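Local coordinates for protein exonuclease (Laribacter hongkongensis, PDB 3SYY) that digests double-stranded DNA with strict 5'-to-3' polarity, as an alkaline, magnesium-binding exonuclease of the lambda-exonuclease-like PD-(D/E)XK superfamily, at residues A[43-48]-A[191-195]; A[103-107]-A[146-150]; A[18-22]-A[136-141]; A[11-15]-A[87-91]. One frame throughout, in Å; residues are numbered along the deposited sequence.

Contact 1. Residues A[43-48]-A[191-195]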
loop_
_atom_site.group_PDB
_atom_site.type_symbol
_atom_site.label_atom_id
_atom_site.label_comp_id
_atom_site.label_asym_id
_atom_site.label_seq_id
_atom_site.Cartn_x
_atom_site.Cartn_y
_atom_site.Cartn_z
ATOM N N LEU A 43 4.732 -19.343 9.088
ATOM C CA LEU A 43 4.940 -20.261 10.225
ATOM C C LEU A 43 6.310 -21.008 10.104
ATOM O O LEU A 43 6.983 -21.249 11.111
ATOM C CB LEU A 43 3.790 -21.240 10.286
ATOM C CG LEU A 43 2.429 -20.572 10.578
ATOM C CD1 LEU A 43 1.410 -21.662 10.907
ATOM C CD2 LEU A 43 2.564 -19.667 11.735
ATOM N N ILE A 44 6.715 -21.334 8.882
ATOM C CA ILE A 44 8.071 -21.941 8.667
ATOM C C ILE A 44 9.148 -21.019 9.205
ATOM O O ILE A 44 9.996 -21.433 10.024
ATOM C CB ILE A 44 8.324 -22.300 7.200
ATOM C CG1 ILE A 44 7.417 -23.462 6.825
ATOM C CG2 ILE A 44 9.849 -22.646 6.966
ATOM C CD1 ILE A 44 7.245 -23.675 5.326
ATOM N N CYS A 45 9.094 -19.745 8.806
ATOM C CA CYS A 45 10.092 -18.802 9.256
ATOM C C CYS A 45 10.047 -18.590 10.783
ATOM O O CYS A 45 11.072 -18.414 11.414
ATOM C CB CYS A 45 10.013 -17.459 8.471
ATOM S SG CYS A 45 10.192 -17.734 6.679
ATOM N N GLN A 46 8.848 -18.561 11.384
ATOM C CA GLN A 46 8.773 -18.446 12.838
ATOM C C GLN A 46 9.457 -19.631 13.541
ATOM O O GLN A 46 10.198 -19.437 14.461
ATOM C CB GLN A 46 7.300 -18.368 13.306
ATOM C CG GLN A 46 6.663 -17.003 12.994
ATOM C CD GLN A 46 5.194 -16.878 13.464
ATOM O OE1 GLN A 46 4.709 -17.667 14.257
ATOM N NE2 GLN A 46 4.490 -15.915 12.905
ATOM N N ARG A 47 9.184 -20.836 13.084
ATOM C CA ARG A 47 9.741 -22.035 13.718
ATOM C C ARG A 47 11.258 -22.098 13.524
ATOM O O ARG A 47 11.978 -22.408 14.455
ATOM C CB ARG A 47 9.062 -23.278 13.193
ATOM C CG ARG A 47 7.663 -23.417 13.783
ATOM C CD ARG A 47 7.054 -24.744 13.368
ATOM N NE ARG A 47 5.647 -24.869 13.768
ATOM C CZ ARG A 47 5.047 -26.022 14.045
ATOM N NH1 ARG A 47 5.719 -27.181 13.968
ATOM N NH2 ARG A 47 3.753 -26.025 14.359
ATOM N N LEU A 48 11.735 -21.755 12.337
ATOM C CA LEU A 48 13.182 -21.788 12.046
ATOM C C LEU A 48 13.966 -20.701 12.729
ATOM O O LEU A 48 15.054 -20.978 13.296
ATOM C CB LEU A 48 13.417 -21.717 10.525
ATOM C CG LEU A 48 13.122 -23.008 9.784
ATOM C CD1 LEU A 48 13.204 -22.749 8.248
ATOM C CD2 LEU A 48 14.104 -24.169 10.261
ATOM N N LEU A 191 3.775 -28.303 6.949
ATOM C CA LEU A 191 4.657 -27.400 7.694
ATOM C C LEU A 191 5.818 -28.116 8.403
ATOM O O LEU A 191 6.998 -27.732 8.257
ATOM C CB LEU A 191 3.819 -26.558 8.679
ATOM C CG LEU A 191 4.489 -25.732 9.749
ATOM C CD1 LEU A 191 5.347 -24.716 9.069
ATOM C CD2 LEU A 191 3.376 -24.962 10.524
ATOM N N GLU A 192 5.508 -29.136 9.185
ATOM C CA GLU A 192 6.545 -29.860 9.897
ATOM C C GLU A 192 7.525 -30.631 8.970
ATOM O O GLU A 192 8.757 -30.628 9.197
ATOM C CB GLU A 192 5.899 -30.757 10.910
ATOM C CG GLU A 192 5.500 -29.931 12.089
ATOM C CD GLU A 192 4.533 -30.646 12.973
ATOM O OE1 GLU A 192 4.340 -30.140 14.096
ATOM O OE2 GLU A 192 3.977 -31.695 12.565
ATOM N N ALA A 193 6.982 -31.219 7.910
ATOM C CA ALA A 193 7.804 -31.877 6.897
ATOM C C ALA A 193 8.707 -30.886 6.195
ATOM O O ALA A 193 9.869 -31.188 5.904
ATOM C CB ALA A 193 6.931 -32.581 5.872
ATOM N N GLU A 194 8.175 -29.702 5.887
ATOM C CA GLU A 194 8.998 -28.740 5.206
ATOM C C GLU A 194 10.196 -28.316 6.050
ATOM O O GLU A 194 11.311 -28.196 5.526
ATOM C CB GLU A 194 8.184 -27.587 4.658
ATOM C CG GLU A 194 9.031 -26.575 4.015
ATOM C CD GLU A 194 8.620 -26.287 2.570
ATOM O OE1 GLU A 194 7.533 -26.698 2.117
ATOM O OE2 GLU A 194 9.414 -25.628 1.901
ATOM N N ILE A 195 9.956 -28.102 7.334
ATOM C CA ILE A 195 10.982 -27.761 8.279
ATOM C C ILE A 195 12.017 -28.911 8.405
ATOM O O ILE A 195 13.208 -28.666 8.398
ATOM C CB ILE A 195 10.369 -27.463 9.606
ATOM C CG1 ILE A 195 9.651 -26.080 9.508
ATOM C CG2 ILE A 195 11.455 -27.366 10.687
ATOM C CD1 ILE A 195 8.727 -25.834 10.631
HETATM O O HOH W 1 2.851 -28.519 15.407
#

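Contact 2. Residues A[103-107]-A[146-150]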
loop_
_atom_site.group_PDB
_atom_site.type_symbol
_atom_site.label_atom_id
_atom_site.label_comp_id
_atom_site.label_asym_id
_atom_site.label_seq_id
_atom_site.Cartn_x
_atom_site.Cartn_y
_atom_site.Cartn_z
ATOM N N GLY A 103 -13.139 -13.977 25.423
ATOM C CA GLY A 103 -13.588 -14.249 26.809
ATOM C C GLY A 103 -14.257 -15.602 26.909
ATOM O O GLY A 103 -14.821 -16.085 25.944
ATOM N N LEU A 104 -14.161 -16.224 28.078
ATOM C CA LEU A 104 -15.047 -17.372 28.408
ATOM C C LEU A 104 -16.326 -16.829 29.020
ATOM O O LEU A 104 -16.281 -16.000 29.939
ATOM C CB LEU A 104 -14.374 -18.275 29.433
ATOM C CG LEU A 104 -12.996 -18.890 29.098
ATOM C CD1 LEU A 104 -12.670 -20.024 30.090
ATOM C CD2 LEU A 104 -12.915 -19.391 27.665
ATOM N N VAL A 105 -17.448 -17.283 28.508
ATOM C CA VAL A 105 -18.751 -16.780 28.970
ATOM C C VAL A 105 -19.467 -17.937 29.660
ATOM O O VAL A 105 -19.737 -18.965 29.039
ATOM C CB VAL A 105 -19.636 -16.279 27.830
ATOM C CG1 VAL A 105 -20.904 -15.620 28.385
ATOM C CG2 VAL A 105 -18.874 -15.267 26.943
ATOM N N GLY A 106 -19.824 -17.737 30.923
ATOM C CA GLY A 106 -20.526 -18.789 31.659
ATOM C C GLY A 106 -19.681 -20.048 31.708
ATOM O O GLY A 106 -18.453 -19.982 31.776
ATOM N N ASP A 107 -20.354 -21.192 31.642
ATOM C CA ASP A 107 -19.695 -22.504 31.671
ATOM C C ASP A 107 -19.469 -23.008 30.261
ATOM O O ASP A 107 -18.543 -23.770 30.014
ATOM C CB ASP A 107 -20.605 -23.530 32.370
ATOM C CG ASP A 107 -20.752 -23.265 33.834
ATOM O OD1 ASP A 107 -19.700 -23.031 34.485
ATOM O OD2 ASP A 107 -21.906 -23.311 34.333
ATOM N N GLY A 146 -13.664 -26.740 23.736
ATOM C CA GLY A 146 -14.787 -27.622 24.062
ATOM C C GLY A 146 -16.102 -26.878 24.306
ATOM O O GLY A 146 -17.105 -27.482 24.737
ATOM N N ARG A 147 -16.141 -25.571 24.019
ATOM C CA ARG A 147 -17.377 -24.814 24.274
ATOM C C ARG A 147 -18.442 -25.017 23.240
ATOM O O ARG A 147 -18.194 -25.559 22.144
ATOM C CB ARG A 147 -17.096 -23.336 24.495
ATOM C CG ARG A 147 -16.150 -23.128 25.629
ATOM C CD ARG A 147 -16.899 -22.693 26.862
ATOM N NE ARG A 147 -16.026 -22.666 28.025
ATOM C CZ ARG A 147 -16.218 -21.877 29.076
ATOM N NH1 ARG A 147 -17.212 -20.999 29.066
ATOM N NH2 ARG A 147 -15.403 -21.935 30.112
ATOM N N GLN A 148 -19.655 -24.591 23.602
ATOM C CA GLN A 148 -20.867 -24.946 22.870
ATOM C C GLN A 148 -21.417 -23.808 21.975
ATOM O O GLN A 148 -22.132 -24.056 21.019
ATOM C CB GLN A 148 -21.952 -25.419 23.880
ATOM C CG GLN A 148 -21.569 -26.705 24.619
ATOM C CD GLN A 148 -21.213 -27.865 23.666
ATOM O OE1 GLN A 148 -20.124 -28.415 23.751
ATOM N NE2 GLN A 148 -22.119 -28.210 22.747
ATOM N N TRP A 149 -21.064 -22.559 22.278
ATOM C CA TRP A 149 -21.435 -21.417 21.393
ATOM C C TRP A 149 -20.481 -20.265 21.610
ATOM O O TRP A 149 -19.749 -20.226 22.584
ATOM C CB TRP A 149 -22.875 -20.912 21.700
ATOM C CG TRP A 149 -23.133 -20.703 23.181
ATOM C CD1 TRP A 149 -23.727 -21.608 24.066
ATOM C CD2 TRP A 149 -22.844 -19.530 23.962
ATOM N NE1 TRP A 149 -23.809 -21.058 25.325
ATOM C CE2 TRP A 149 -23.305 -19.781 25.288
ATOM C CE3 TRP A 149 -22.310 -18.262 23.658
ATOM C CZ2 TRP A 149 -23.178 -18.850 26.305
ATOM C CZ3 TRP A 149 -22.182 -17.338 24.680
ATOM C CH2 TRP A 149 -22.625 -17.633 25.985
ATOM N N CYS A 150 -20.555 -19.275 20.725
ATOM C CA CYS A 150 -19.720 -18.071 20.853
ATOM C C CYS A 150 -20.614 -16.926 20.407
ATOM O O CYS A 150 -21.248 -16.992 19.373
ATOM C CB CYS A 150 -18.521 -18.137 19.920
ATOM S SG CYS A 150 -17.445 -16.662 20.058
HETATM O O HOH W 2 -15.536 -19.788 32.581
#

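Contact 3. Residues A[18-22]-A[136-141]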
loop_
_atom_site.group_PDB
_atom_site.type_symbol
_atom_site.label_atom_id
_atom_site.label_comp_id
_atom_site.label_asym_id
_atom_site.label_seq_id
_atom_site.Cartn_x
_atom_site.Cartn_y
_atom_site.Cartn_z
ATOM N N ALA A 18 -6.565 -19.710 15.581
ATOM C CA ALA A 18 -7.947 -19.631 15.109
ATOM C C ALA A 18 -8.154 -18.435 14.134
ATOM O O ALA A 18 -8.876 -18.545 13.165
ATOM C CB ALA A 18 -8.903 -19.468 16.338
ATOM N N SER A 19 -7.505 -17.319 14.413
ATOM C CA SER A 19 -7.684 -16.110 13.583
ATOM C C SER A 19 -7.150 -16.286 12.155
ATOM O O SER A 19 -7.439 -15.475 11.279
ATOM C CB SER A 19 -7.017 -14.916 14.251
ATOM O OG SER A 19 -5.657 -15.214 14.491
ATOM N N ARG A 20 -6.404 -17.372 11.914
ATOM C CA ARG A 20 -5.812 -17.577 10.594
ATOM C C ARG A 20 -6.335 -18.815 9.930
ATOM O O ARG A 20 -5.897 -19.195 8.823
ATOM C CB ARG A 20 -4.272 -17.663 10.702
ATOM C CG ARG A 20 -3.612 -16.414 11.336
ATOM C CD ARG A 20 -3.838 -15.142 10.476
ATOM N NE ARG A 20 -3.205 -15.189 9.146
ATOM C CZ ARG A 20 -1.902 -15.009 8.891
ATOM N NH1 ARG A 20 -1.022 -14.727 9.849
ATOM N NH2 ARG A 20 -1.470 -15.082 7.629
ATOM N N VAL A 21 -7.292 -19.487 10.576
ATOM C CA VAL A 21 -7.799 -20.722 9.987
ATOM C C VAL A 21 -8.382 -20.494 8.608
ATOM O O VAL A 21 -8.247 -21.346 7.709
ATOM C CB VAL A 21 -8.785 -21.459 10.933
ATOM C CG1 VAL A 21 -9.542 -22.511 10.179
ATOM C CG2 VAL A 21 -8.012 -22.111 12.028
ATOM N N ALA A 22 -9.035 -19.346 8.395
ATOM C CA ALA A 22 -9.573 -19.088 7.067
ATOM C C ALA A 22 -8.461 -19.082 5.971
ATOM O O ALA A 22 -8.688 -19.522 4.845
ATOM C CB ALA A 22 -10.350 -17.757 7.035
ATOM N N LYS A 136 -15.187 -19.412 10.820
ATOM C CA LYS A 136 -14.091 -20.373 10.979
ATOM C C LYS A 136 -13.298 -20.123 12.245
ATOM O O LYS A 136 -12.999 -21.054 12.963
ATOM C CB LYS A 136 -13.177 -20.388 9.762
ATOM C CG LYS A 136 -13.915 -20.976 8.520
ATOM C CD LYS A 136 -13.066 -20.941 7.293
ATOM C CE LYS A 136 -13.785 -21.697 6.165
ATOM N NZ LYS A 136 -14.829 -20.774 5.576
ATOM N N GLN A 137 -13.028 -18.866 12.545
ATOM C CA GLN A 137 -12.315 -18.497 13.758
ATOM C C GLN A 137 -13.077 -18.993 15.004
ATOM O O GLN A 137 -12.520 -19.595 15.908
ATOM C CB GLN A 137 -12.187 -16.983 13.814
ATOM C CG GLN A 137 -11.513 -16.522 15.080
ATOM C CD GLN A 137 -11.454 -15.014 15.189
ATOM O OE1 GLN A 137 -12.156 -14.289 14.477
ATOM N NE2 GLN A 137 -10.575 -14.533 16.046
ATOM N N MET A 138 -14.379 -18.716 15.032
ATOM C CA MET A 138 -15.161 -19.056 16.206
ATOM C C MET A 138 -15.400 -20.559 16.338
ATOM O O MET A 138 -15.412 -21.065 17.449
ATOM C CB MET A 138 -16.481 -18.297 16.172
ATOM C CG MET A 138 -16.272 -16.780 16.570
ATOM S SD MET A 138 -17.840 -15.875 16.482
ATOM C CE MET A 138 -18.312 -15.899 14.807
ATOM N N GLN A 139 -15.584 -21.254 15.229
ATOM C CA GLN A 139 -15.729 -22.732 15.321
ATOM C C GLN A 139 -14.437 -23.317 15.848
ATOM O O GLN A 139 -14.462 -24.253 16.652
ATOM C CB GLN A 139 -16.128 -23.353 13.987
ATOM C CG GLN A 139 -17.568 -22.977 13.534
ATOM C CD GLN A 139 -18.665 -23.535 14.515
ATOM O OE1 GLN A 139 -18.370 -24.370 15.395
ATOM N NE2 GLN A 139 -19.896 -23.031 14.377
ATOM N N THR A 140 -13.290 -22.751 15.430
ATOM C CA THR A 140 -11.993 -23.190 15.938
ATOM C C THR A 140 -11.810 -22.895 17.395
ATOM O O THR A 140 -11.217 -23.698 18.133
ATOM C CB THR A 140 -10.826 -22.486 15.184
ATOM O OG1 THR A 140 -10.924 -22.791 13.786
ATOM C CG2 THR A 140 -9.463 -22.920 15.745
ATOM N N GLN A 141 -12.287 -21.739 17.842
ATOM C CA GLN A 141 -12.208 -21.418 19.269
ATOM C C GLN A 141 -13.031 -22.456 20.088
ATOM O O GLN A 141 -12.575 -22.925 21.142
ATOM C CB GLN A 141 -12.770 -20.013 19.525
ATOM C CG GLN A 141 -11.841 -18.882 19.207
ATOM C CD GLN A 141 -12.605 -17.546 19.044
ATOM O OE1 GLN A 141 -12.001 -16.494 18.810
ATOM N NE2 GLN A 141 -13.912 -17.598 19.198
HETATM O O HOH W 3 -9.907 -14.033 11.922
#

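Contact 4. Residues A[11-15]-A[87-91]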
loop_
_atom_site.group_PDB
_atom_site.type_symbol
_atom_site.label_atom_id
_atom_site.label_comp_id
_atom_site.label_asym_id
_atom_site.label_seq_id
_atom_site.Cartn_x
_atom_site.Cartn_y
_atom_site.Cartn_z
ATOM N N ALA A 11 3.564 -17.770 23.237
ATOM C CA ALA A 11 2.550 -18.821 23.242
ATOM C C ALA A 11 2.027 -19.107 21.830
ATOM O O ALA A 11 1.506 -20.185 21.568
ATOM C CB ALA A 11 1.395 -18.422 24.174
ATOM N N ARG A 12 2.183 -18.137 20.927
ATOM C CA ARG A 12 1.641 -18.210 19.571
ATOM C C ARG A 12 2.682 -18.615 18.504
ATOM O O ARG A 12 2.308 -19.037 17.401
ATOM C CB ARG A 12 1.010 -16.855 19.222
ATOM C CG ARG A 12 -0.198 -16.601 20.092
ATOM C CD ARG A 12 -0.853 -15.212 19.954
ATOM N NE ARG A 12 -2.085 -15.174 20.780
ATOM C CZ ARG A 12 -2.105 -15.212 22.123
ATOM N NH1 ARG A 12 -3.263 -15.179 22.778
ATOM N NH2 ARG A 12 -0.976 -15.282 22.827
ATOM N N LEU A 13 3.962 -18.481 18.841
ATOM C CA LEU A 13 5.070 -18.737 17.883
ATOM C C LEU A 13 5.001 -20.101 17.187
ATOM O O LEU A 13 4.889 -21.131 17.835
ATOM C CB LEU A 13 6.453 -18.543 18.549
ATOM C CG LEU A 13 7.658 -18.619 17.575
ATOM C CD1 LEU A 13 7.778 -17.351 16.803
ATOM C CD2 LEU A 13 8.964 -18.882 18.368
ATOM N N GLY A 14 5.005 -20.108 15.859
ATOM C CA GLY A 14 4.975 -21.352 15.122
ATOM C C GLY A 14 3.648 -22.093 15.084
ATOM O O GLY A 14 3.561 -23.135 14.463
ATOM N N LYS A 15 2.598 -21.554 15.714
ATOM C CA LYS A 15 1.306 -22.276 15.783
ATOM C C LYS A 15 0.305 -21.743 14.783
ATOM O O LYS A 15 0.313 -20.559 14.456
ATOM C CB LYS A 15 0.693 -22.185 17.186
ATOM C CG LYS A 15 1.499 -22.878 18.271
ATOM C CD LYS A 15 0.801 -22.752 19.642
ATOM C CE LYS A 15 1.579 -23.448 20.694
ATOM N NZ LYS A 15 1.041 -23.090 22.040
ATOM N N GLY A 87 -6.070 -16.680 27.822
ATOM C CA GLY A 87 -4.995 -16.441 26.871
ATOM C C GLY A 87 -5.154 -17.446 25.757
ATOM O O GLY A 87 -6.261 -17.724 25.302
ATOM N N LEU A 88 -4.052 -18.041 25.332
ATOM C CA LEU A 88 -4.122 -19.021 24.268
ATOM C C LEU A 88 -4.472 -20.388 24.824
ATOM O O LEU A 88 -3.845 -20.861 25.753
ATOM C CB LEU A 88 -2.784 -19.072 23.537
ATOM C CG LEU A 88 -2.910 -19.963 22.313
ATOM C CD1 LEU A 88 -3.351 -19.119 21.118
ATOM C CD2 LEU A 88 -1.595 -20.635 22.091
ATOM N N ILE A 89 -5.480 -21.019 24.247
ATOM C CA ILE A 89 -5.889 -22.354 24.638
ATOM C C ILE A 89 -5.469 -23.306 23.537
ATOM O O ILE A 89 -5.929 -23.193 22.399
ATOM C CB ILE A 89 -7.444 -22.437 24.768
ATOM C CG1 ILE A 89 -7.976 -21.345 25.717
ATOM C CG2 ILE A 89 -7.911 -23.849 25.200
ATOM C CD1 ILE A 89 -7.477 -21.499 27.103
ATOM N N ASP A 90 -4.619 -24.270 23.872
ATOM C CA ASP A 90 -4.202 -25.262 22.877
ATOM C C ASP A 90 -5.319 -26.242 22.503
ATOM O O ASP A 90 -6.196 -26.565 23.325
ATOM C CB ASP A 90 -2.908 -25.950 23.360
ATOM C CG ASP A 90 -1.739 -24.972 23.425
ATOM O OD1 ASP A 90 -1.457 -24.252 22.429
ATOM O OD2 ASP A 90 -1.109 -24.874 24.477
ATOM N N HIS A 91 -5.340 -26.685 21.259
ATOM C CA HIS A 91 -6.322 -27.663 20.854
ATOM C C HIS A 91 -6.074 -28.900 21.732
ATOM O O HIS A 91 -4.918 -29.197 22.074
ATOM C CB HIS A 91 -6.180 -27.986 19.381
ATOM C CG HIS A 91 -7.179 -28.973 18.876
ATOM N ND1 HIS A 91 -8.327 -28.607 18.189
ATOM C CD2 HIS A 91 -7.198 -30.327 18.951
ATOM C CE1 HIS A 91 -9.006 -29.695 17.865
ATOM N NE2 HIS A 91 -8.332 -30.752 18.300
#

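Contact 1. Residues A[43-48]-A[191-195]
Ile44 and Leu191 form the tightest apolar pair between helices 34-49 and 174-205, their side chains running antiparallel alongside one another until Ile44 CG1 and Leu191 CD1 are 3.3 Å apart, closer than ordinary carbon contact. Leu191 CG stands anti to the backbone N (chi1 169°), which sends both methyl branches to the facing helix: CD1 goes to Ile44, while CD2 lies 3.8 Å from Leu43 CB. Ile195 carries the packing one turn on, its CD1 3.4 Å from Arg47 CD and its CG2 4.2 Å from Leu48 CD2. Branched aliphatic residues suit such a buried seam, since the branch ends of Leu191 and of Ile195 reach different residues.

The polar contact lies at the margin. Arg47 NH1 donates to Glu192 OE1 at 3.3 Å, a long salt bridge that is nearly straight and lies in the guanidinium plane, although the carboxylate is turned 60° against it and offers its anti lone pair. Water 1 links Arg47 NH2 to the same oxygen, and NE binds Gly14 O. Leu191 CD2 lies over one guanidinium face, toward the rim. Glu194 gives its CG to Ile44 CD1 and its carboxylate to Lys126 of the second subunit.

The axes cross at -53°, and the Ile44-Leu48 and Leu191-Ile195 pairs are each spaced by four residues, consistent with ridges-into-grooves packing of i+4 ridges.

Contact 2. Residues A[103-107]-A[146-150]
Asp107 and Arg147 have CA atoms 8.1 Å apart, and the two backbones are separated rather than paired, because strand 109-114 runs between strands 103-105 and 149-155, antiparallel to the first and parallel to the second. Arg147 bridges the gap with its side chain. Its chain bends at chi2 (-102°) and brings the guanidinium against the turn that joins strand 103-105 to its neighbour. NH1 donates to Gly106 O at 3.1 Å, with an angle of 149° at the hydrogen; the donor stands above the carbonyl plane, clear of its lone pairs, so the bond is not an ideal one. Water 2 joins Gly106 O to Arg147 NH2, and NH1 has a further, weak bond to Gly109 O.

The flat group is sandwiched. Asp107 O sits over the centre of one face, 3.1 Å from Arg147 CZ, a face contact and not a hydrogen bond, while Leu104 lies across the opposite face, its CD1 3.3 Å from NH2. A long side chain with a planar cation can meet carbonyls and a leucine together in this way. Gly106 takes a positive phi, which glycine tolerates easily in a tight turn.

Beyond the arginine, Val105 CG1 meets the rim of the Trp149 indole, 3.6 Å from CH2. Tyr75 of helix 59-79 touches both, and Arg169 makes a cation-pi contact with the indole.

Asp107 OD1 lies 6.2 Å from Arg147 NH2, so within these two segments the cation touches backbone carbonyls and no carboxylate; their dipoles probably help stabilise its charge.

Contact 3. Residues A[18-22]-A[136-141]
The Gln137 amide is the flat group of interest: Ser19 CB lies above its plane, 4.0 Å from NE2, while OE1 accepts from Lys114 NZ and weakly from water 3, which also binds Ser19 O. The amide belongs to helix 132-145, which packs beside the metal-binding strand 109-114 of the PD-(D/E)XK nuclease fold, and the Gln137 side chain comes within about 4 Å of a bound magnesium ion. CG anti to the backbone N (chi1 177°) and an extended chain carry it past the Ala18 carbonyl to Ser19.

Small residues allow the 18-22 segment to approach closely. Gln137 CA makes a CA-H...O contact with Ala18 O at 3.5 Å, and Ala18 CB rests 3.5 Å from Thr140 CG2. Behind Ala18, Val21 sets CG2 against Thr140 OG1, and Phe97 and Ile180 touch the same two side chains. Ala22 packs on the aliphatic part of Lys136, whose amino end leads away.

The hydroxyl of Thr140, although it faces Val21, is satisfied within its own helix: Thr140 OG1 donates to Lys136 O at 2.8 Å, and Thr140 N reaches that oxygen from the opposite face of its carbonyl plane.

Contact 4. Residues A[11-15]-A[87-91]
A type II beta turn from Arg12 to Lys15 follows helix 7-12 and sends Lys15 back toward Asp90 of strand 89-90. The turn is closed by Lys15 N and Arg12 O, 3.0 Å apart, and Gly14 fills its third position, where the positive phi (74°) favours glycine.

Lys15 runs out fully extended, and its ammonium group meets two oxygens. Lys15 NZ donates to Asp90 OD1 at 2.8 Å, a salt bridge made on the syn side of the carboxylate and 19° out of its plane. It also donates to Ala11 O at 3.0 Å, in the carbonyl plane, so that one lysine ties the strand to the end region of the helix. A long flexible chain suits this work, and the partners probably favour the charged form of both side chains.

Leu88 packs against the same segment. Its CG is anti to the backbone N (chi1 -173°), which aims the methyls there: CD2 lies 3.2 Å from Ala11 O and 3.6 Å from Lys15 NZ. Leu88 CB lies over one face of the Arg12 guanidinium, toward its rim, 4.0 Å from Arg12 NH1. The polar edge of Arg12 is engaged elsewhere, NH2 with Trp8 O and NH1 with Ser100 OG, while Trp8 adds a cation-pi contact. Ser100 binds magnesium, and through it the Arg12 side chain, about 8 Å from an ion, probably belongs to the second shell of the metal site.

In the small mixed sheet, strand 97-99 is flanked by strand 16-17, which follows the turn, and by strand 89-90, whose Ile89 packs on Thr145 of helix 132-145.

In the fold
Contacts 3 and 4 lie nearest the two magnesium ions bound by Ser100, Asp102, Glu112 and Ile113: Gln137 of contact 3 comes within about 4 Å of a metal and Arg12 of contact 4 within about 8 Å. Contact 2 is further off, Leu104 being about 11 Å from a magnesium ion, and it joins contact 3 where Cys150 SG packs 3.7 Å from Met138 CG. Contact 1 lies away from the metal site; its centre is 32 Å from that of contact 2. It nevertheless reaches contact 4, where Gln46 OE1 probably bonds to Gly14 N (2.9 Å) and Leu43 CD2 packs 3.6 Å from Lys15 O. Contacts 3 and 4 adjoin in sequence, their centres 13 Å apart.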